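Local coordinates for glucosamine-6-phosphate deaminase (Bacillus subtilis, PDB 2BKX), which is an alpha/beta enzyme of the glucosamine-6-phosphate isomerase/6-phosphogluconolactonase family, built on a Rossmann-like sheet and holding fructose-6-phosphate in a pocket, at residues I193-S198 with S221-H226; R98-N103 with D121-T126; V3-T8 with E236-R241. All coordinates share one frame; numbering follows the deposited sequence.

Interaction 1: I193-S198 with S221-H226; sequences ILLLIS and SALHLH
Ile-193, on an inner strand in the parallel part of the mixed, Rossmann-like sheet, presses its end methyl onto the imidazole of His-226, just past a 3-10 turn in the beta-alpha-beta crossover to strand 229-234. CD1 of Ile-193 sits 3.6 Å from the centroid of the His-226 ring, 20° off the ring normal: a CH-pi contact over the face, shifted toward the rim. With CG anti to the backbone N (chi1 -171°), the imidazole of His-226 swings out to take this methyl. ND1 of the same ring also makes a weak hydrogen bond to Leu-188 O, which probably helps to fix the ring's rotation.

Leu-223, one turn earlier and within the 3-10 turn itself, splits its two methyls between two strand residues. Its CD2 touches Ile-193 CD1 at 3.7 Å, while CD1 reaches Leu-195 CD2 at 3.8 Å; in each pair the side chains meet at a slant. Leu-131 of the adjacent strand 128-131 touches all three aliphatic chains of this buried contact. The 3-10 turn links its two contact residues through the backbone, with His-226 N donating to Leu-223 O at 3.2 Å.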
loop_
_atom_site.group_PDB
_atom_site.type_symbol
_atom_site.label_atom_id
_atom_site.label_comp_id
_atom_site.label_asym_id
_atom_site.label_seq_id
_atom_site.Cartn_x
_atom_site.Cartn_y
_atom_site.Cartn_z
ATOM N N ILE A 193 -5.246 -9.904 -0.664
ATOM C CA ILE A 193 -4.212 -8.961 -1.059
ATOM C C ILE A 193 -4.375 -8.590 -2.524
ATOM O O ILE A 193 -4.636 -9.461 -3.347
ATOM C CB ILE A 193 -2.805 -9.517 -0.747
ATOM C CG1 ILE A 193 -2.638 -9.562 0.824
ATOM C CG2 ILE A 193 -1.691 -8.646 -1.348
ATOM C CD1 ILE A 193 -1.495 -10.261 1.344
ATOM N N LEU A 194 -4.235 -7.303 -2.818
ATOM C CA LEU A 194 -4.290 -6.785 -4.184
ATOM C C LEU A 194 -2.998 -5.986 -4.410
ATOM O O LEU A 194 -2.847 -4.900 -3.853
ATOM C CB LEU A 194 -5.538 -5.908 -4.367
ATOM C CG LEU A 194 -5.656 -5.221 -5.722
ATOM C CD1 LEU A 194 -5.615 -6.224 -6.848
ATOM C CD2 LEU A 194 -6.920 -4.324 -5.780
ATOM N N LEU A 195 -2.079 -6.578 -5.176
ATOM C CA LEU A 195 -0.776 -5.998 -5.477
ATOM C C LEU A 195 -0.839 -5.384 -6.871
ATOM O O LEU A 195 -1.160 -6.053 -7.847
ATOM C CB LEU A 195 0.332 -7.052 -5.362
ATOM C CG LEU A 195 1.715 -6.642 -5.837
ATOM C CD1 LEU A 195 2.271 -5.489 -5.044
ATOM C CD2 LEU A 195 2.638 -7.832 -5.760
ATOM N N LEU A 196 -0.511 -4.091 -6.946
ATOM C CA LEU A 196 -0.559 -3.324 -8.180
ATOM C C LEU A 196 0.875 -3.005 -8.626
ATOM O O LEU A 196 1.672 -2.520 -7.849
ATOM C CB LEU A 196 -1.284 -1.997 -7.942
ATOM C CG LEU A 196 -2.661 -2.102 -7.306
ATOM C CD1 LEU A 196 -3.291 -0.729 -7.087
ATOM C CD2 LEU A 196 -3.561 -3.003 -8.129
ATOM N N ILE A 197 1.149 -3.218 -9.906
ATOM C CA ILE A 197 2.490 -3.028 -10.446
ATOM C C ILE A 197 2.399 -2.407 -11.824
ATOM O O ILE A 197 1.826 -3.010 -12.750
ATOM C CB ILE A 197 3.306 -4.321 -10.515
ATOM C CG1 ILE A 197 3.208 -5.130 -9.224
ATOM C CG2 ILE A 197 4.783 -3.937 -10.758
ATOM C CD1 ILE A 197 3.949 -6.458 -9.231
ATOM N N SER A 198 3.047 -1.251 -11.970
ATOM C CA SER A 198 2.981 -0.487 -13.212
ATOM C C SER A 198 4.337 0.113 -13.589
ATOM O O SER A 198 5.035 0.663 -12.763
ATOM C CB SER A 198 1.955 0.673 -13.076
ATOM O OG SER A 198 1.962 1.501 -14.221
ATOM N N SER A 221 8.089 -11.668 -2.047
ATOM C CA SER A 221 8.003 -13.113 -2.171
ATOM C C SER A 221 7.240 -13.758 -1.037
ATOM O O SER A 221 6.752 -14.879 -1.188
ATOM C CB SER A 221 9.399 -13.740 -2.296
ATOM O OG SER A 221 10.102 -13.784 -1.088
ATOM N N ALA A 222 7.087 -13.058 0.094
ATOM C CA ALA A 222 6.227 -13.526 1.162
ATOM C C ALA A 222 4.803 -13.776 0.673
ATOM O O ALA A 222 4.044 -14.573 1.229
ATOM C CB ALA A 222 6.204 -12.529 2.299
ATOM N N LEU A 223 4.389 -13.062 -0.359
ATOM C CA LEU A 223 3.031 -13.199 -0.869
ATOM C C LEU A 223 2.757 -14.572 -1.478
ATOM O O LEU A 223 1.599 -14.956 -1.640
ATOM C CB LEU A 223 2.778 -12.119 -1.917
ATOM C CG LEU A 223 2.843 -10.684 -1.368
ATOM C CD1 LEU A 223 2.638 -9.686 -2.475
ATOM C CD2 LEU A 223 1.865 -10.430 -0.213
ATOM N N HIS A 224 3.790 -15.326 -1.820
ATOM C CA HIS A 224 3.590 -16.706 -2.267
ATOM C C HIS A 224 3.035 -17.586 -1.135
ATOM O O HIS A 224 2.536 -18.693 -1.413
ATOM C CB HIS A 224 4.875 -17.322 -2.780
ATOM C CG HIS A 224 5.397 -16.688 -4.021
ATOM N ND1 HIS A 224 4.738 -16.766 -5.214
ATOM C CD2 HIS A 224 6.523 -15.971 -4.257
ATOM C CE1 HIS A 224 5.421 -16.107 -6.136
ATOM N NE2 HIS A 224 6.506 -15.613 -5.581
ATOM N N LEU A 225 3.057 -17.092 0.098
ATOM C CA LEU A 225 2.565 -17.855 1.223
ATOM C C LEU A 225 1.138 -17.521 1.594
ATOM O O LEU A 225 0.610 -18.050 2.573
ATOM C CB LEU A 225 3.477 -17.623 2.430
ATOM C CG LEU A 225 4.937 -18.031 2.145
ATOM C CD1 LEU A 225 5.811 -17.707 3.357
ATOM C CD2 LEU A 225 5.050 -19.471 1.772
ATOM N N HIS A 226 0.492 -16.618 0.859
ATOM C CA HIS A 226 -0.869 -16.172 1.152
ATOM C C HIS A 226 -1.868 -16.861 0.211
ATOM O O HIS A 226 -1.557 -17.157 -0.940
ATOM C CB HIS A 226 -0.900 -14.649 0.978
ATOM C CG HIS A 226 -2.155 -14.008 1.448
ATOM N ND1 HIS A 226 -2.292 -13.327 2.640
ATOM C CD2 HIS A 226 -3.352 -13.928 0.831
ATOM C CE1 HIS A 226 -3.546 -12.905 2.751
ATOM N NE2 HIS A 226 -4.203 -13.266 1.664
#

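Interaction 2: R98-N103 with D121-T126; sequences RHFIPN and DSLGDT
The guanidinium of Arg-98 and the ring of Phe-100 are the two flat groups here, and Leu-123 sends one methyl to each. On one face of the guanidinium lies Phe-100 CE1, 4.2 Å above the plane and displaced toward the rim. The Phe-100 ring in turn has Arg-98 C, the backbone carbonyl carbon, 3.9 Å above one of its faces. Leu-123 CD2 comes within 3.4 Å of Arg-98 NH2, with CZ next at 4.0 Å from that methyl. The other branch, Leu-123 CD1, meets Phe-100 CD1 at a looser 4.1 Å. Arg-98 and Leu-123 run past one another in opposite senses, whereas Phe-100 and Leu-123 come together at an angle.

Arg-98 gets there by folding back on itself: bends at chi2 (-63°) and chi3 (-67°) bring the guanidinium beside Phe-100. Its NH2 has a polar partner in Thr-62 OG1, a hydrogen bond to the neighbouring strand, so the methyl of Leu-123 packs against a group that is already held.

In the fold, the contact brings the C-terminal end of helix 109-122 against strand 99-100, from which the chain enters that helix. Strand 99-100 lies at an edge of the parallel part of the mixed sheet, beside strand 62-69, and the chain runs through the helix to strand 128-131, passing strands 62-69 and 31-34, the long crossover of a Rossmann-like sheet. Leu-123, at the C-terminal end of the helix, also touches Val-64; Phe-100 also packs on Leu-119.

The helix finishes in a Schellman motif, in which Gly-124 takes a positive phi of 92° and its N donates to Asp-121 O at 3.0 Å. That turn brings the chain back toward the sheet, where Thr-126 OG1 hydrogen-bonds Ser-190 OG.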
loop_
_atom_site.group_PDB
_atom_site.type_symbol
_atom_site.label_atom_id
_atom_site.label_comp_id
_atom_site.label_asym_id
_atom_site.label_seq_id
_atom_site.Cartn_x
_atom_site.Cartn_y
_atom_site.Cartn_z
ATOM N N ARG A 98 -12.477 7.194 11.100
ATOM C CA ARG A 98 -12.237 5.779 10.843
ATOM C C ARG A 98 -11.151 5.546 9.796
ATOM O O ARG A 98 -11.015 4.436 9.305
ATOM C CB ARG A 98 -13.528 5.056 10.489
ATOM C CG ARG A 98 -14.517 5.023 11.678
ATOM C CD ARG A 98 -14.008 4.251 12.881
ATOM N NE ARG A 98 -13.907 2.826 12.555
ATOM C CZ ARG A 98 -13.646 1.844 13.420
ATOM N NH1 ARG A 98 -13.414 2.087 14.703
ATOM N NH2 ARG A 98 -13.650 0.608 12.985
ATOM N N HIS A 99 -10.350 6.575 9.510
ATOM C CA HIS A 99 -9.188 6.447 8.630
ATOM C C HIS A 99 -7.967 6.521 9.540
ATOM O O HIS A 99 -7.764 7.537 10.205
ATOM C CB HIS A 99 -9.118 7.590 7.617
ATOM C CG HIS A 99 -10.243 7.595 6.619
ATOM N ND1 HIS A 99 -10.528 6.490 5.837
ATOM C CD2 HIS A 99 -11.135 8.559 6.253
ATOM C CE1 HIS A 99 -11.568 6.766 5.061
ATOM N NE2 HIS A 99 -11.975 8.006 5.315
ATOM N N PHE A 100 -7.161 5.464 9.542
ATOM C CA PHE A 100 -6.015 5.339 10.396
ATOM C C PHE A 100 -4.728 5.249 9.577
ATOM O O PHE A 100 -4.650 4.551 8.557
ATOM C CB PHE A 100 -6.165 4.097 11.265
ATOM C CG PHE A 100 -7.419 4.126 12.121
ATOM C CD1 PHE A 100 -8.482 3.293 11.854
ATOM C CD2 PHE A 100 -7.547 5.037 13.142
ATOM C CE1 PHE A 100 -9.620 3.342 12.634
ATOM C CE2 PHE A 100 -8.671 5.069 13.922
ATOM C CZ PHE A 100 -9.702 4.234 13.679
ATOM N N ILE A 101 -3.719 5.991 10.035
ATOM C CA ILE A 101 -2.419 6.053 9.405
ATOM C C ILE A 101 -1.402 6.222 10.545
ATOM O O ILE A 101 -1.679 6.950 11.495
ATOM C CB ILE A 101 -2.353 7.250 8.429
ATOM C CG1 ILE A 101 -3.509 7.238 7.394
ATOM C CG2 ILE A 101 -1.004 7.333 7.763
ATOM C CD1 ILE A 101 -3.585 8.457 6.510
ATOM N N PRO A 102 -0.231 5.572 10.467
ATOM C CA PRO A 102 0.721 5.756 11.591
ATOM C C PRO A 102 1.137 7.202 11.750
ATOM O O PRO A 102 1.278 7.906 10.756
ATOM C CB PRO A 102 1.901 4.885 11.178
ATOM C CG PRO A 102 1.326 3.924 10.233
ATOM C CD PRO A 102 0.277 4.628 9.471
ATOM N N ASN A 103 1.296 7.660 12.988
ATOM C CA ASN A 103 1.693 9.023 13.255
ATOM C C ASN A 103 3.214 9.137 13.254
ATOM O O ASN A 103 3.857 8.820 14.252
ATOM C CB ASN A 103 1.112 9.506 14.600
ATOM C CG ASN A 103 1.536 10.906 14.956
ATOM O OD1 ASN A 103 2.130 11.629 14.138
ATOM N ND2 ASN A 103 1.232 11.314 16.196
ATOM N N ASP A 121 -5.189 -5.093 14.870
ATOM C CA ASP A 121 -5.770 -6.324 15.407
ATOM C C ASP A 121 -7.177 -6.117 15.909
ATOM O O ASP A 121 -8.066 -6.924 15.638
ATOM C CB ASP A 121 -4.909 -6.888 16.528
ATOM C CG ASP A 121 -5.453 -8.209 17.076
ATOM O OD1 ASP A 121 -5.003 -9.247 16.592
ATOM O OD2 ASP A 121 -6.324 -8.219 17.964
ATOM N N SER A 122 -7.394 -5.012 16.601
ATOM C CA SER A 122 -8.705 -4.752 17.180
ATOM C C SER A 122 -9.789 -4.524 16.128
ATOM O O SER A 122 -10.986 -4.742 16.368
ATOM C CB SER A 122 -8.648 -3.579 18.135
ATOM O OG SER A 122 -8.726 -2.350 17.431
ATOM N N LEU A 123 -9.363 -4.087 14.947
ATOM C CA LEU A 123 -10.311 -3.862 13.855
ATOM C C LEU A 123 -10.776 -5.141 13.219
ATOM O O LEU A 123 -11.699 -5.118 12.412
ATOM C CB LEU A 123 -9.708 -2.923 12.812
ATOM C CG LEU A 123 -9.385 -1.533 13.317
ATOM C CD1 LEU A 123 -8.570 -0.759 12.244
ATOM C CD2 LEU A 123 -10.630 -0.803 13.703
ATOM N N GLY A 124 -10.144 -6.252 13.564
ATOM C CA GLY A 124 -10.406 -7.514 12.921
ATOM C C GLY A 124 -9.513 -7.805 11.740
ATOM O O GLY A 124 -9.840 -8.634 10.921
ATOM N N ASP A 125 -8.364 -7.141 11.659
ATOM C CA ASP A 125 -7.435 -7.260 10.532
ATOM C C ASP A 125 -8.104 -6.594 9.321
ATOM O O ASP A 125 -9.237 -6.113 9.422
ATOM C CB ASP A 125 -7.064 -8.714 10.154
ATOM C CG ASP A 125 -6.771 -9.625 11.348
ATOM O OD1 ASP A 125 -5.990 -9.254 12.255
ATOM O OD2 ASP A 125 -7.294 -10.774 11.336
ATOM N N THR A 126 -7.422 -6.556 8.171
ATOM C CA THR A 126 -8.039 -6.019 6.946
ATOM C C THR A 126 -8.849 -7.046 6.123
ATOM O O THR A 126 -8.486 -8.251 6.053
ATOM C CB THR A 126 -6.953 -5.358 6.084
ATOM O OG1 THR A 126 -6.023 -6.365 5.659
ATOM C CG2 THR A 126 -6.233 -4.296 6.869
#

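Interaction 3: V3-T8 with E236-R241; sequences VMECQT and EAASLR
The edge strand 2-6, first in the chain and parallel to strand 229-234, is met here by the C-terminal tail, with Glu-5 gripping Arg-241 and resting on Ala-238. The tail folds back through two successive type I beta turns, Glu-236 to Ser-239 and Ala-238 to Arg-241, the second closed by Arg-241 N to Ala-238 O at 3.2 Å.

The salt bridge is made through a single N-H...O contact. Arg-241 NH1 gives a hydrogen bond to Glu-5 OE1 at 3.0 Å, and that oxygen lies in the guanidinium plane, at its edge. The bond is bent, with an N-H...O angle of 130°, though NH1 approaches OE1 nearly along its C-O axis. Carboxylate and guanidinium planes are 37° apart. Arg-241 CG lies between the backbone N and the carbonyl carbon (chi1 68°), and a further bend at chi3 carries NH1 to Glu-5. Glu-5 OE2 is claimed by a salt bridge to Arg-235 NH2. Two arginines thus share the carboxylate and probably keep it ionised. The methyl of Ala-238 packs against the same group, CB lying 3.6 Å from Glu-5 CD.

Beyond Cys-6 a second link is made by water 1, which donates to Gln-7 O at 2.9 Å and to Glu-236 OE1 at 2.8 Å. Thr-8, next along, is the N-cap of helix 9-26, its OG1 bonded to Glu-11 N. Arg-241 also lies on Leu-210 of helix 203-211. The whole is a C-terminal tail folded back over the N-terminal edge strand of an alpha/beta sheet.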
loop_
_atom_site.group_PDB
_atom_site.type_symbol
_atom_site.label_atom_id
_atom_site.label_comp_id
_atom_site.label_asym_id
_atom_site.label_seq_id
_atom_site.Cartn_x
_atom_site.Cartn_y
_atom_site.Cartn_z
ATOM N N VAL A 3 -2.254 -13.814 -11.281
ATOM C CA VAL A 3 -1.583 -12.733 -11.990
ATOM C C VAL A 3 -2.402 -12.346 -13.187
ATOM O O VAL A 3 -2.749 -13.193 -14.003
ATOM C CB VAL A 3 -0.146 -13.135 -12.406
ATOM C CG1 VAL A 3 0.564 -11.989 -13.093
ATOM C CG2 VAL A 3 0.644 -13.582 -11.193
ATOM N N MET A 4 -2.717 -11.060 -13.297
ATOM C CA MET A 4 -3.557 -10.532 -14.377
ATOM C C MET A 4 -2.734 -9.448 -15.111
ATOM O O MET A 4 -2.427 -8.403 -14.520
ATOM C CB MET A 4 -4.766 -9.865 -13.723
ATOM C CG MET A 4 -6.149 -10.367 -14.066
ATOM S SD MET A 4 -7.069 -9.034 -14.909
ATOM C CE MET A 4 -8.731 -9.680 -14.865
ATOM N N GLU A 5 -2.356 -9.680 -16.366
ATOM C CA GLU A 5 -1.722 -8.654 -17.174
ATOM C C GLU A 5 -2.820 -7.720 -17.667
ATOM O O GLU A 5 -3.906 -8.139 -18.082
ATOM C CB GLU A 5 -0.919 -9.232 -18.365
ATOM C CG GLU A 5 0.249 -8.299 -18.807
ATOM C CD GLU A 5 1.222 -8.954 -19.814
ATOM O OE1 GLU A 5 1.791 -10.032 -19.521
ATOM O OE2 GLU A 5 1.430 -8.343 -20.882
ATOM N N CYS A 6 -2.532 -6.434 -17.564
ATOM C CA CYS A 6 -3.428 -5.344 -17.951
ATOM C C CYS A 6 -2.779 -4.636 -19.124
ATOM O O CYS A 6 -1.574 -4.443 -19.133
ATOM C CB CYS A 6 -3.583 -4.352 -16.779
ATOM S SG CYS A 6 -4.301 -5.168 -15.310
ATOM N N GLN A 7 -3.586 -4.192 -20.085
ATOM C CA GLN A 7 -3.073 -3.565 -21.296
ATOM C C GLN A 7 -2.457 -2.200 -21.020
ATOM O O GLN A 7 -1.491 -1.790 -21.683
ATOM C CB GLN A 7 -4.227 -3.379 -22.291
ATOM C CG GLN A 7 -3.997 -3.952 -23.646
ATOM C CD GLN A 7 -5.241 -3.844 -24.556
ATOM O OE1 GLN A 7 -5.256 -3.062 -25.501
ATOM N NE2 GLN A 7 -6.294 -4.617 -24.234
ATOM N N THR A 8 -3.027 -1.494 -20.042
ATOM C CA THR A 8 -2.655 -0.142 -19.732
ATOM C C THR A 8 -2.783 0.090 -18.230
ATOM O O THR A 8 -3.488 -0.648 -17.535
ATOM C CB THR A 8 -3.588 0.889 -20.406
ATOM O OG1 THR A 8 -4.908 0.701 -19.889
ATOM C CG2 THR A 8 -3.628 0.718 -21.909
ATOM N N GLU A 236 4.188 -2.627 -19.446
ATOM C CA GLU A 236 5.535 -2.168 -19.212
ATOM C C GLU A 236 6.176 -2.902 -18.034
ATOM O O GLU A 236 7.357 -3.246 -18.049
ATOM C CB GLU A 236 5.522 -0.660 -18.993
ATOM C CG GLU A 236 5.265 0.149 -20.283
ATOM C CD GLU A 236 3.864 -0.015 -20.847
ATOM O OE1 GLU A 236 2.898 -0.121 -20.051
ATOM O OE2 GLU A 236 3.707 -0.035 -22.107
ATOM N N ALA A 237 5.393 -3.145 -16.998
ATOM C CA ALA A 237 5.898 -3.867 -15.841
ATOM C C ALA A 237 6.123 -5.346 -16.119
ATOM O O ALA A 237 6.911 -5.966 -15.416
ATOM C CB ALA A 237 4.948 -3.679 -14.690
ATOM N N ALA A 238 5.444 -5.882 -17.136
ATOM C CA ALA A 238 5.513 -7.308 -17.481
ATOM C C ALA A 238 6.614 -7.645 -18.480
ATOM O O ALA A 238 6.773 -8.807 -18.827
ATOM C CB ALA A 238 4.172 -7.801 -18.038
ATOM N N SER A 239 7.382 -6.640 -18.887
ATOM C CA SER A 239 8.280 -6.763 -20.050
ATOM C C SER A 239 9.484 -7.670 -19.870
ATOM O O SER A 239 10.120 -8.060 -20.855
ATOM C CB SER A 239 8.714 -5.369 -20.530
ATOM O OG SER A 239 9.452 -4.623 -19.558
ATOM N N LEU A 240 9.833 -8.015 -18.633
ATOM C CA LEU A 240 10.977 -8.888 -18.356
ATOM C C LEU A 240 10.550 -10.161 -17.660
ATOM O O LEU A 240 11.365 -10.815 -17.024
ATOM C CB LEU A 240 12.053 -8.165 -17.544
ATOM C CG LEU A 240 12.639 -6.922 -18.161
ATOM C CD1 LEU A 240 13.597 -6.270 -17.229
ATOM C CD2 LEU A 240 13.374 -7.274 -19.473
ATOM N N ARG A 241 9.289 -10.534 -17.789
ATOM C CA ARG A 241 8.817 -11.703 -17.041
ATOM C C ARG A 241 9.545 -12.953 -17.545
ATOM O O ARG A 241 10.034 -12.972 -18.673
ATOM C CB ARG A 241 7.302 -11.833 -17.116
ATOM C CG ARG A 241 6.800 -12.168 -18.474
ATOM C CD ARG A 241 5.285 -12.168 -18.484
ATOM N NE ARG A 241 4.701 -13.147 -17.564
ATOM C CZ ARG A 241 3.418 -13.145 -17.183
ATOM N NH1 ARG A 241 2.583 -12.209 -17.636
ATOM N NH2 ARG A 241 2.976 -14.071 -16.339
HETATM O O HOH W 1 0.618 0.224 -21.645
#

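All three contacts reach one sheet, spread across its width. Interactions 1 and 3 are neighbours, with centres 14 Å apart, and they touch where Ala-237 CB packs 3.7 Å from Ile-197 O. Interaction 2 lies toward the far edge, its centre 20 Å from that of interaction 1 and 31 Å from that of interaction 3, on the opposite side of the chain's centre from the latter. Along the chain, interaction 3 joins the two ends and so encloses the other two, which follow one another. Interaction 1 lies nearer the ligand than interaction 2: the side chain of Leu-195 is about 7 Å from the bound fructose-6-phosphate, against about 13 Å for that of Phe-100.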